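Local coordinates for teichoic acid biosynthesis protein F (Staphylococcus epidermidis, PDB 3L7I) that is a teichoic acid biosynthesis protein whose modelled part belongs to the GT-B clan of transferases and contains two parallel beta sheets flanked by helices, at residues S419-N424 and Q437-T442; R478-I483 and E501-E506; A414-S419 and N432-Q437. All blocks are in the same frame, centred on the assembly; numbering follows the deposited sequence.

Contact 1. Residues S419-N424 and Q437-T442; sequences SHWVSN and QTYIQT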
loop_
_atom_site.group_PDB
_atom_site.type_symbol
_atom_site.label_atom_id
_atom_site.label_comp_id
_atom_site.label_asym_id
_atom_site.label_seq_id
_atom_site.Cartn_x
_atom_site.Cartn_y
_atom_site.Cartn_z
ATOM N N SER A 419 -14.621 23.711 -23.251
ATOM C CA SER A 419 -15.349 24.757 -22.553
ATOM C C SER A 419 -16.836 24.482 -22.673
ATOM O O SER A 419 -17.630 24.972 -21.865
ATOM C CB SER A 419 -15.040 26.117 -23.166
ATOM O OG SER A 419 -15.591 26.177 -24.465
ATOM N N HIS A 420 -17.198 23.694 -23.686
ATOM C CA HIS A 420 -18.589 23.339 -23.940
ATOM C C HIS A 420 -18.828 21.881 -24.326
ATOM O O HIS A 420 -18.203 21.369 -25.276
ATOM C CB HIS A 420 -19.163 24.237 -25.023
ATOM C CG HIS A 420 -19.468 25.612 -24.543
ATOM N ND1 HIS A 420 -18.500 26.584 -24.416
ATOM C CD2 HIS A 420 -20.629 26.175 -24.134
ATOM C CE1 HIS A 420 -19.055 27.695 -23.963
ATOM N NE2 HIS A 420 -20.346 27.473 -23.786
ATOM N N TRP A 421 -19.738 21.230 -23.582
ATOM C CA TRP A 421 -20.301 19.918 -23.945
ATOM C C TRP A 421 -21.672 20.044 -24.641
ATOM O O TRP A 421 -22.613 20.670 -24.126
ATOM C CB TRP A 421 -20.486 19.008 -22.723
ATOM C CG TRP A 421 -19.309 18.770 -21.880
ATOM C CD1 TRP A 421 -18.035 19.174 -22.113
ATOM C CD2 TRP A 421 -19.286 18.045 -20.655
ATOM N NE1 TRP A 421 -17.214 18.765 -21.090
ATOM C CE2 TRP A 421 -17.963 18.065 -20.185
ATOM C CE3 TRP A 421 -20.263 17.399 -19.896
ATOM C CZ2 TRP A 421 -17.589 17.458 -18.998
ATOM C CZ3 TRP A 421 -19.895 16.794 -18.718
ATOM C CH2 TRP A 421 -18.569 16.822 -18.281
ATOM N N VAL A 422 -21.783 19.432 -25.812
ATOM C CA VAL A 422 -23.037 19.397 -26.541
ATOM C C VAL A 422 -23.485 17.964 -26.708
ATOM O O VAL A 422 -22.760 17.130 -27.287
ATOM C CB VAL A 422 -22.860 19.978 -27.905
ATOM C CG1 VAL A 422 -24.047 19.653 -28.729
ATOM C CG2 VAL A 422 -22.679 21.475 -27.787
ATOM N N SER A 423 -24.662 17.654 -26.165
ATOM C CA SER A 423 -25.279 16.361 -26.444
ATOM C C SER A 423 -26.793 16.240 -26.203
ATOM O O SER A 423 -27.446 17.129 -25.640
ATOM C CB SER A 423 -24.499 15.214 -25.770
ATOM O OG SER A 423 -24.746 15.129 -24.380
ATOM N N ASN A 424 -27.321 15.105 -26.649
ATOM C CA ASN A 424 -28.742 14.848 -26.683
ATOM C C ASN A 424 -29.094 13.617 -25.846
ATOM O O ASN A 424 -30.165 13.017 -26.019
ATOM C CB ASN A 424 -29.161 14.590 -28.113
ATOM C CG ASN A 424 -28.578 13.309 -28.639
ATOM O OD1 ASN A 424 -27.593 12.813 -28.105
ATOM N ND2 ASN A 424 -29.189 12.751 -29.674
ATOM N N GLN A 437 -16.865 24.825 -17.196
ATOM C CA GLN A 437 -17.417 24.310 -18.459
ATOM C C GLN A 437 -18.948 24.456 -18.575
ATOM O O GLN A 437 -19.671 24.457 -17.567
ATOM C CB GLN A 437 -17.008 22.836 -18.633
ATOM C CG GLN A 437 -15.507 22.576 -18.436
ATOM C CD GLN A 437 -15.136 21.089 -18.363
ATOM O OE1 GLN A 437 -15.337 20.435 -17.343
ATOM N NE2 GLN A 437 -14.550 20.570 -19.437
ATOM N N THR A 438 -19.438 24.576 -19.803
ATOM C CA THR A 438 -20.873 24.690 -20.026
ATOM C C THR A 438 -21.424 23.432 -20.701
ATOM O O THR A 438 -20.990 23.083 -21.811
ATOM C CB THR A 438 -21.215 25.900 -20.892
ATOM O OG1 THR A 438 -20.694 27.081 -20.285
ATOM C CG2 THR A 438 -22.706 26.053 -20.994
ATOM N N TYR A 439 -22.372 22.754 -20.041
ATOM C CA TYR A 439 -22.953 21.520 -20.565
ATOM C C TYR A 439 -24.340 21.815 -21.162
ATOM O O TYR A 439 -25.308 22.097 -20.428
ATOM C CB TYR A 439 -23.031 20.472 -19.453
ATOM C CG TYR A 439 -23.538 19.086 -19.843
ATOM C CD1 TYR A 439 -24.128 18.837 -21.083
ATOM C CD2 TYR A 439 -23.476 18.029 -18.925
ATOM C CE1 TYR A 439 -24.605 17.576 -21.405
ATOM C CE2 TYR A 439 -23.954 16.756 -19.243
ATOM C CZ TYR A 439 -24.510 16.536 -20.482
ATOM O OH TYR A 439 -24.967 15.267 -20.785
ATOM N N ILE A 440 -24.434 21.765 -22.492
ATOM C CA ILE A 440 -25.702 22.013 -23.174
ATOM C C ILE A 440 -26.418 20.706 -23.502
ATOM O O ILE A 440 -25.885 19.871 -24.225
ATOM C CB ILE A 440 -25.500 22.850 -24.462
ATOM C CG1 ILE A 440 -24.943 24.227 -24.113
ATOM C CG2 ILE A 440 -26.801 23.046 -25.185
ATOM C CD1 ILE A 440 -24.819 25.123 -25.309
ATOM N N GLN A 441 -27.614 20.534 -22.947
ATOM C CA GLN A 441 -28.413 19.324 -23.135
ATOM C C GLN A 441 -29.565 19.593 -24.081
ATOM O O GLN A 441 -30.385 20.495 -23.849
ATOM C CB GLN A 441 -28.986 18.844 -21.800
ATOM C CG GLN A 441 -29.822 17.582 -21.901
ATOM C CD GLN A 441 -29.078 16.412 -22.558
ATOM O OE1 GLN A 441 -29.469 15.954 -23.621
ATOM N NE2 GLN A 441 -28.011 15.933 -21.926
ATOM N N THR A 442 -29.646 18.820 -25.154
ATOM C CA THR A 442 -30.648 19.109 -26.155
ATOM C C THR A 442 -31.812 18.210 -25.902
ATOM O O THR A 442 -32.929 18.486 -26.337
ATOM C CB THR A 442 -30.103 18.816 -27.523
ATOM O OG1 THR A 442 -29.891 17.405 -27.641
ATOM C CG2 THR A 442 -28.772 19.510 -27.701
#
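The Trp421 indole and the Tyr439 phenol lie on one side of a Rossmann-like parallel sheet, on adjacent strands 420-423 and 438-441. Trp421 CE3 sits over one face of the Tyr439 ring, shifted toward its rim and 3.4 Å from Tyr439 CD2. Tyr439 CE2 in turn lies in the plane of the indole at its edge. The two ring planes stand 56° apart. Tyr439 CG is anti to its backbone N (chi1 -176°), which leans the ring past Trp421 toward Ser423. The Tyr439 hydroxyl is hydrogen-bonded to Glu475 OE2.

On the other side of the sheet, His420 and Thr438 run side by side, the imidazole CD2 near Thr438 CB. Ser419 OG, also hydrogen-bonded to Pro352 O, lies at the edge of this ring, in its plane, accepting from His420 ND1 at 2.9 Å; His420 NE2 is hydrogen-bonded to Asp717 of helix 706-721, which covers this end of that side.

The backbones run parallel at 12°, joined by a ladder in which Trp421 both gives and takes: its N donates to Thr438 O, and Ile440 N to its O. Farther along, Thr442 N reaches Ser423 O at 2.8 Å.

Contact 2. Residues R478-I483 and E501-E506; sequences RWDYLI and EERILE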
loop_
_atom_site.group_PDB
_atom_site.type_symbol
_atom_site.label_atom_id
_atom_site.label_comp_id
_atom_site.label_asym_id
_atom_site.label_seq_id
_atom_site.Cartn_x
_atom_site.Cartn_y
_atom_site.Cartn_z
ATOM N N ARG A 478 -26.202 18.722 -13.669
ATOM C CA ARG A 478 -25.010 19.230 -14.332
ATOM C C ARG A 478 -25.343 19.954 -15.652
ATOM O O ARG A 478 -24.484 20.614 -16.237
ATOM C CB ARG A 478 -24.022 18.085 -14.623
ATOM C CG ARG A 478 -23.742 17.146 -13.467
ATOM C CD ARG A 478 -22.642 16.162 -13.808
ATOM N NE ARG A 478 -22.973 15.311 -14.952
ATOM C CZ ARG A 478 -22.084 14.545 -15.582
ATOM N NH1 ARG A 478 -22.446 13.803 -16.620
ATOM N NH2 ARG A 478 -20.818 14.536 -15.173
ATOM N N TRP A 479 -26.577 19.788 -16.128
ATOM C CA TRP A 479 -27.009 20.432 -17.355
ATOM C C TRP A 479 -27.171 21.917 -17.115
ATOM O O TRP A 479 -28.038 22.336 -16.348
ATOM C CB TRP A 479 -28.348 19.885 -17.845
ATOM C CG TRP A 479 -28.389 18.429 -18.201
ATOM C CD1 TRP A 479 -27.330 17.559 -18.356
ATOM C CD2 TRP A 479 -29.561 17.681 -18.483
ATOM N NE1 TRP A 479 -27.792 16.308 -18.697
ATOM C CE2 TRP A 479 -29.160 16.361 -18.779
ATOM C CE3 TRP A 479 -30.916 18.001 -18.523
ATOM C CZ2 TRP A 479 -30.062 15.377 -19.101
ATOM C CZ3 TRP A 479 -31.807 17.022 -18.836
ATOM C CH2 TRP A 479 -31.382 15.723 -19.120
ATOM N N ASP A 480 -26.346 22.714 -17.779
ATOM C CA ASP A 480 -26.388 24.152 -17.612
ATOM C C ASP A 480 -27.513 24.716 -18.469
ATOM O O ASP A 480 -28.207 25.646 -18.065
ATOM C CB ASP A 480 -25.034 24.755 -18.008
ATOM C CG ASP A 480 -23.887 24.286 -17.108
ATOM O OD1 ASP A 480 -24.015 24.338 -15.864
ATOM O OD2 ASP A 480 -22.852 23.868 -17.658
ATOM N N TYR A 481 -27.687 24.133 -19.656
ATOM C CA TYR A 481 -28.777 24.478 -20.563
ATOM C C TYR A 481 -29.525 23.209 -20.976
ATOM O O TYR A 481 -28.913 22.165 -21.174
ATOM C CB TYR A 481 -28.230 25.185 -21.795
ATOM C CG TYR A 481 -27.725 26.587 -21.514
ATOM C CD1 TYR A 481 -28.559 27.557 -20.954
ATOM C CD2 TYR A 481 -26.419 26.954 -21.823
ATOM C CE1 TYR A 481 -28.101 28.847 -20.711
ATOM C CE2 TYR A 481 -25.961 28.231 -21.580
ATOM C CZ TYR A 481 -26.802 29.175 -21.027
ATOM O OH TYR A 481 -26.324 30.445 -20.791
ATOM N N LEU A 482 -30.848 23.303 -21.072
ATOM C CA LEU A 482 -31.701 22.226 -21.543
ATOM C C LEU A 482 -32.670 22.763 -22.595
ATOM O O LEU A 482 -33.377 23.757 -22.369
ATOM C CB LEU A 482 -32.490 21.632 -20.390
ATOM C CG LEU A 482 -33.506 20.594 -20.829
ATOM C CD1 LEU A 482 -32.824 19.581 -21.699
ATOM C CD2 LEU A 482 -34.101 19.939 -19.634
ATOM N N ILE A 483 -32.715 22.107 -23.751
ATOM C CA ILE A 483 -33.560 22.581 -24.841
ATOM C C ILE A 483 -34.996 22.118 -24.662
ATOM O O ILE A 483 -35.243 20.989 -24.214
ATOM C CB ILE A 483 -33.024 22.120 -26.183
ATOM C CG1 ILE A 483 -31.700 22.824 -26.482
ATOM C CG2 ILE A 483 -34.019 22.407 -27.284
ATOM C CD1 ILE A 483 -31.280 22.745 -27.929
ATOM N N GLU A 501 -36.803 26.513 -14.555
ATOM C CA GLU A 501 -37.225 27.048 -15.842
ATOM C C GLU A 501 -36.133 27.965 -16.364
ATOM O O GLU A 501 -35.966 28.148 -17.566
ATOM C CB GLU A 501 -38.551 27.799 -15.724
ATOM C CG GLU A 501 -39.006 28.443 -17.038
ATOM C CD GLU A 501 -40.523 28.610 -17.137
ATOM O OE1 GLU A 501 -41.148 29.011 -16.125
ATOM O OE2 GLU A 501 -41.083 28.342 -18.233
ATOM N N GLU A 502 -35.375 28.519 -15.431
ATOM C CA GLU A 502 -34.303 29.447 -15.738
ATOM C C GLU A 502 -33.224 28.822 -16.620
ATOM O O GLU A 502 -32.403 29.526 -17.192
ATOM C CB GLU A 502 -33.685 29.952 -14.434
ATOM C CG GLU A 502 -34.663 29.966 -13.246
ATOM C CD GLU A 502 -34.546 31.238 -12.401
ATOM O OE1 GLU A 502 -33.638 32.060 -12.678
ATOM O OE2 GLU A 502 -35.361 31.429 -11.465
ATOM N N ARG A 503 -33.226 27.500 -16.728
ATOM C CA ARG A 503 -32.193 26.791 -17.481
ATOM C C ARG A 503 -32.701 26.208 -18.803
ATOM O O ARG A 503 -31.930 25.703 -19.610
ATOM C CB ARG A 503 -31.579 25.685 -16.625
ATOM C CG ARG A 503 -30.295 26.067 -15.956
ATOM C CD ARG A 503 -30.079 25.236 -14.733
ATOM N NE ARG A 503 -28.664 25.163 -14.389
ATOM C CZ ARG A 503 -28.191 25.161 -13.140
ATOM N NH1 ARG A 503 -29.032 25.264 -12.105
ATOM N NH2 ARG A 503 -26.875 25.076 -12.923
ATOM N N ILE A 504 -34.007 26.282 -19.011
ATOM C CA ILE A 504 -34.632 25.755 -20.206
ATOM C C ILE A 504 -34.645 26.784 -21.334
ATOM O O ILE A 504 -35.034 27.941 -21.130
ATOM C CB ILE A 504 -36.051 25.328 -19.886
ATOM C CG1 ILE A 504 -36.007 24.108 -18.965
ATOM C CG2 ILE A 504 -36.814 25.032 -21.163
ATOM C CD1 ILE A 504 -37.272 23.883 -18.170
ATOM N N LEU A 505 -34.203 26.378 -22.522
ATOM C CA LEU A 505 -34.329 27.234 -23.701
ATOM C C LEU A 505 -35.442 26.695 -24.588
ATOM O O LEU A 505 -35.252 25.692 -25.290
ATOM C CB LEU A 505 -33.033 27.249 -24.494
ATOM C CG LEU A 505 -31.738 27.511 -23.748
ATOM C CD1 LEU A 505 -30.571 27.469 -24.709
ATOM C CD2 LEU A 505 -31.842 28.853 -23.090
ATOM N N GLU A 506 -36.609 27.332 -24.546
ATOM C CA GLU A 506 -37.732 26.900 -25.367
ATOM C C GLU A 506 -37.530 27.405 -26.758
ATOM O O GLU A 506 -37.975 28.490 -27.080
ATOM C CB GLU A 506 -39.017 27.506 -24.851
ATOM C CG GLU A 506 -39.929 26.536 -24.164
ATOM C CD GLU A 506 -41.376 26.976 -24.247
ATOM O OE1 GLU A 506 -41.711 27.831 -25.111
ATOM O OE2 GLU A 506 -42.174 26.471 -23.436
#
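Arg503 stretches its side chain, extended from CG to NE, along the backbone of Asp480, and its guanidinium turns an edge toward Asp480 O, which lies in the plane of that group. The methylenes therefore cover the carbonyl, and the charged end is carried on toward the Asp480 side chain. The carboxylate and guanidinium planes are nearly coplanar, 18° apart, yet Asp480 OD1 and Arg503 NH2 remain 4.2 Å from each other, too far for a salt bridge, so the attraction between them is at most long-range. The firm partners of the carboxylate, Tyr439 N and Lys433, are elsewhere. Arg503 NH1 has a weak, long ion pair with Asp500.

Beyond this polar end, the Tyr481 ring meets Leu505 at an oblique angle, Tyr481 CD1 lying 4.1 Å from Leu505 CD2. Tyr481 CG is anti to its carbonyl carbon (chi1 -71°), which sets CD1 close to the Leu505 methyl, while Arg503 O comes to the ring edge near its plane. Ile483 projects from this same side of the sheet, and helix 706-721 packs against all three residues. Leu482 and Ile504 point to the other side, where helix 487-496 covers them.

Two backbone bonds set the register: Leu482 N donates to Arg503 O at 3.0 Å, and Leu505 N to Leu482 O at 2.8 Å. The short strands 481-483 and 504-506 run parallel but twist by 32°. Strand 504-506 is the outermost of the sheet within this chain, and the helix between the two strands makes the whole a beta-alpha-beta crossover, the repeating element of Rossmann-like domains.

Contact 3. Residues A414-S419 and N432-Q437; sequences AYSEAS and NKKENQ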
loop_
_atom_site.group_PDB
_atom_site.type_symbol
_atom_site.label_atom_id
_atom_site.label_comp_id
_atom_site.label_asym_id
_atom_site.label_seq_id
_atom_site.Cartn_x
_atom_site.Cartn_y
_atom_site.Cartn_z
ATOM N N ALA A 414 -10.382 15.471 -24.288
ATOM C CA ALA A 414 -11.374 16.295 -24.952
ATOM C C ALA A 414 -12.354 16.808 -23.921
ATOM O O ALA A 414 -12.622 18.005 -23.850
ATOM C CB ALA A 414 -12.090 15.512 -26.056
ATOM N N TYR A 415 -12.865 15.907 -23.094
ATOM C CA TYR A 415 -13.834 16.308 -22.077
ATOM C C TYR A 415 -13.263 17.190 -20.947
ATOM O O TYR A 415 -13.954 18.066 -20.417
ATOM C CB TYR A 415 -14.572 15.088 -21.526
ATOM C CG TYR A 415 -15.688 14.711 -22.435
ATOM C CD1 TYR A 415 -16.886 15.404 -22.396
ATOM C CD2 TYR A 415 -15.531 13.705 -23.367
ATOM C CE1 TYR A 415 -17.889 15.093 -23.231
ATOM C CE2 TYR A 415 -16.523 13.387 -24.210
ATOM C CZ TYR A 415 -17.704 14.083 -24.142
ATOM O OH TYR A 415 -18.726 13.765 -24.997
ATOM N N SER A 416 -12.007 16.956 -20.580
ATOM C CA SER A 416 -11.328 17.841 -19.665
ATOM C C SER A 416 -11.071 19.204 -20.310
ATOM O O SER A 416 -11.208 20.248 -19.662
ATOM C CB SER A 416 -10.003 17.226 -19.252
ATOM O OG SER A 416 -9.316 18.089 -18.353
ATOM N N GLU A 417 -10.695 19.198 -21.585
ATOM C CA GLU A 417 -10.249 20.425 -22.232
ATOM C C GLU A 417 -11.382 21.314 -22.701
ATOM O O GLU A 417 -11.184 22.502 -22.902
ATOM C CB GLU A 417 -9.319 20.127 -23.410
ATOM C CG GLU A 417 -7.907 19.714 -23.002
ATOM C CD GLU A 417 -6.982 19.522 -24.200
ATOM O OE1 GLU A 417 -7.168 20.229 -25.219
ATOM O OE2 GLU A 417 -6.072 18.661 -24.116
ATOM N N ALA A 418 -12.574 20.756 -22.870
ATOM C CA ALA A 418 -13.647 21.514 -23.520
ATOM C C ALA A 418 -14.305 22.578 -22.640
ATOM O O ALA A 418 -14.531 22.378 -21.448
ATOM C CB ALA A 418 -14.689 20.577 -24.096
ATOM N N SER A 419 -14.621 23.711 -23.251
ATOM C CA SER A 419 -15.349 24.757 -22.553
ATOM C C SER A 419 -16.836 24.482 -22.673
ATOM O O SER A 419 -17.630 24.972 -21.865
ATOM C CB SER A 419 -15.040 26.117 -23.166
ATOM O OG SER A 419 -15.591 26.177 -24.465
ATOM N N ASN A 432 -16.198 14.727 -15.532
ATOM C CA ASN A 432 -16.255 15.813 -14.549
ATOM C C ASN A 432 -16.692 17.145 -15.117
ATOM O O ASN A 432 -15.891 17.839 -15.749
ATOM C CB ASN A 432 -14.884 16.017 -13.906
ATOM C CG ASN A 432 -14.498 14.885 -12.991
ATOM O OD1 ASN A 432 -15.330 14.376 -12.210
ATOM N ND2 ASN A 432 -13.232 14.470 -13.074
ATOM N N LYS A 433 -17.936 17.536 -14.877
ATOM C CA LYS A 433 -18.397 18.818 -15.405
ATOM C C LYS A 433 -18.073 19.955 -14.449
ATOM O O LYS A 433 -18.770 20.159 -13.447
ATOM C CB LYS A 433 -19.885 18.813 -15.733
ATOM C CG LYS A 433 -20.173 19.722 -16.897
ATOM C CD LYS A 433 -21.220 20.756 -16.540
ATOM C CE LYS A 433 -20.817 21.648 -15.373
ATOM N NZ LYS A 433 -21.281 23.040 -15.587
ATOM N N LYS A 434 -17.009 20.690 -14.747
ATOM C CA LYS A 434 -16.535 21.706 -13.821
ATOM C C LYS A 434 -17.257 23.055 -14.016
ATOM O O LYS A 434 -17.899 23.279 -15.064
ATOM C CB LYS A 434 -15.036 21.885 -13.981
ATOM C CG LYS A 434 -14.320 20.668 -14.462
ATOM C CD LYS A 434 -12.916 21.083 -14.845
ATOM C CE LYS A 434 -12.162 19.963 -15.521
ATOM N NZ LYS A 434 -12.431 19.817 -16.979
ATOM N N GLU A 435 -17.142 23.921 -12.998
ATOM C CA GLU A 435 -17.721 25.269 -12.970
ATOM C C GLU A 435 -17.323 26.002 -14.236
ATOM O O GLU A 435 -18.041 26.828 -14.785
ATOM C CB GLU A 435 -17.120 26.023 -11.788
ATOM C CG GLU A 435 -18.097 26.836 -10.970
ATOM C CD GLU A 435 -18.784 25.991 -9.896
ATOM O OE1 GLU A 435 -18.064 25.281 -9.139
ATOM O OE2 GLU A 435 -20.042 26.037 -9.805
ATOM N N ASN A 436 -16.118 25.666 -14.651
ATOM C CA ASN A 436 -15.422 26.195 -15.787
ATOM C C ASN A 436 -16.133 25.939 -17.114
ATOM O O ASN A 436 -16.010 26.727 -18.048
ATOM C CB ASN A 436 -14.092 25.455 -15.816
ATOM C CG ASN A 436 -12.967 26.317 -16.259
ATOM O OD1 ASN A 436 -13.057 27.535 -16.188
ATOM N ND2 ASN A 436 -11.885 25.700 -16.719
ATOM N N GLN A 437 -16.865 24.825 -17.196
ATOM C CA GLN A 437 -17.417 24.310 -18.459
ATOM C C GLN A 437 -18.948 24.456 -18.575
ATOM O O GLN A 437 -19.671 24.457 -17.567
ATOM C CB GLN A 437 -17.008 22.836 -18.633
ATOM C CG GLN A 437 -15.507 22.576 -18.436
ATOM C CD GLN A 437 -15.136 21.089 -18.363
ATOM O OE1 GLN A 437 -15.337 20.435 -17.343
ATOM N NE2 GLN A 437 -14.550 20.570 -19.437
HETATM O O HOH W 1 -13.756 17.336 -17.347
#
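Gln437 NE2 bonds to two backbone oxygens at and just beyond the C-terminal end of helix 409-417, reaching Ala418 O at 2.7 Å and Tyr415 O at 2.8 Å. Both acceptors lie close to the amide plane, and the bond to Ala418 is the straighter (163° at the hydrogen, against 147°). The contact sits at the strand ends of a Rossmann-like sheet, where a helix gives way to strand 418-423 and a helix-free loop leads into the neighbouring strand 438-441.

The other end of the same amide is held from within the loop. Gln437 OE1 accepts the backbone N-H of Lys434 on a lone pair at 3.1 Å, with a weak second bond from the Lys434 ammonium. Grips on both ends fix the rotation of the amide. The type I turn from Lys434 to Gln437, closed by Gln437 N to Lys434 O, brings the two residues together.

Lys434 bends at its last torsion (chi4 83°), which swings NZ to Ser416 O, met at 3.0 Å in the carbonyl plane on a lone pair. The ammonium also forms a salt bridge with Asp345, which takes a bond from Ser416 OG as well. A positive group at this end of a helix should interact favourably with its dipole. Lys433 goes the other way, its NZ shared between Gln437 O and Asp480.

A water joins helix and loop: it lies 3.2 Å from Tyr415 O, accepts from Lys434 NZ at 2.8 Å and is 2.7 Å from Asn432 O.

All three contacts belong to one seven-stranded parallel sheet. Contact 3 continues directly into contact 1, sharing Ser419 and Gln437, and their centres are about 10 Å apart; the loop of contact 3 also packs Lys433 against the Trp421 ring and the CB of Tyr439. Contact 2 takes the sheet two strands further, its centre again about 10 Å from that of contact 1, with strands 438-441 and 481-484 as direct neighbours. Asp480 ties the three together: its OD2 lies 2.7 Å from Tyr439 N, a probable hydrogen bond to contact 1, and forms a 2.7 Å salt bridge with Lys433 NZ of contact 3, although the centres of contacts 2 and 3 are about 18 Å apart.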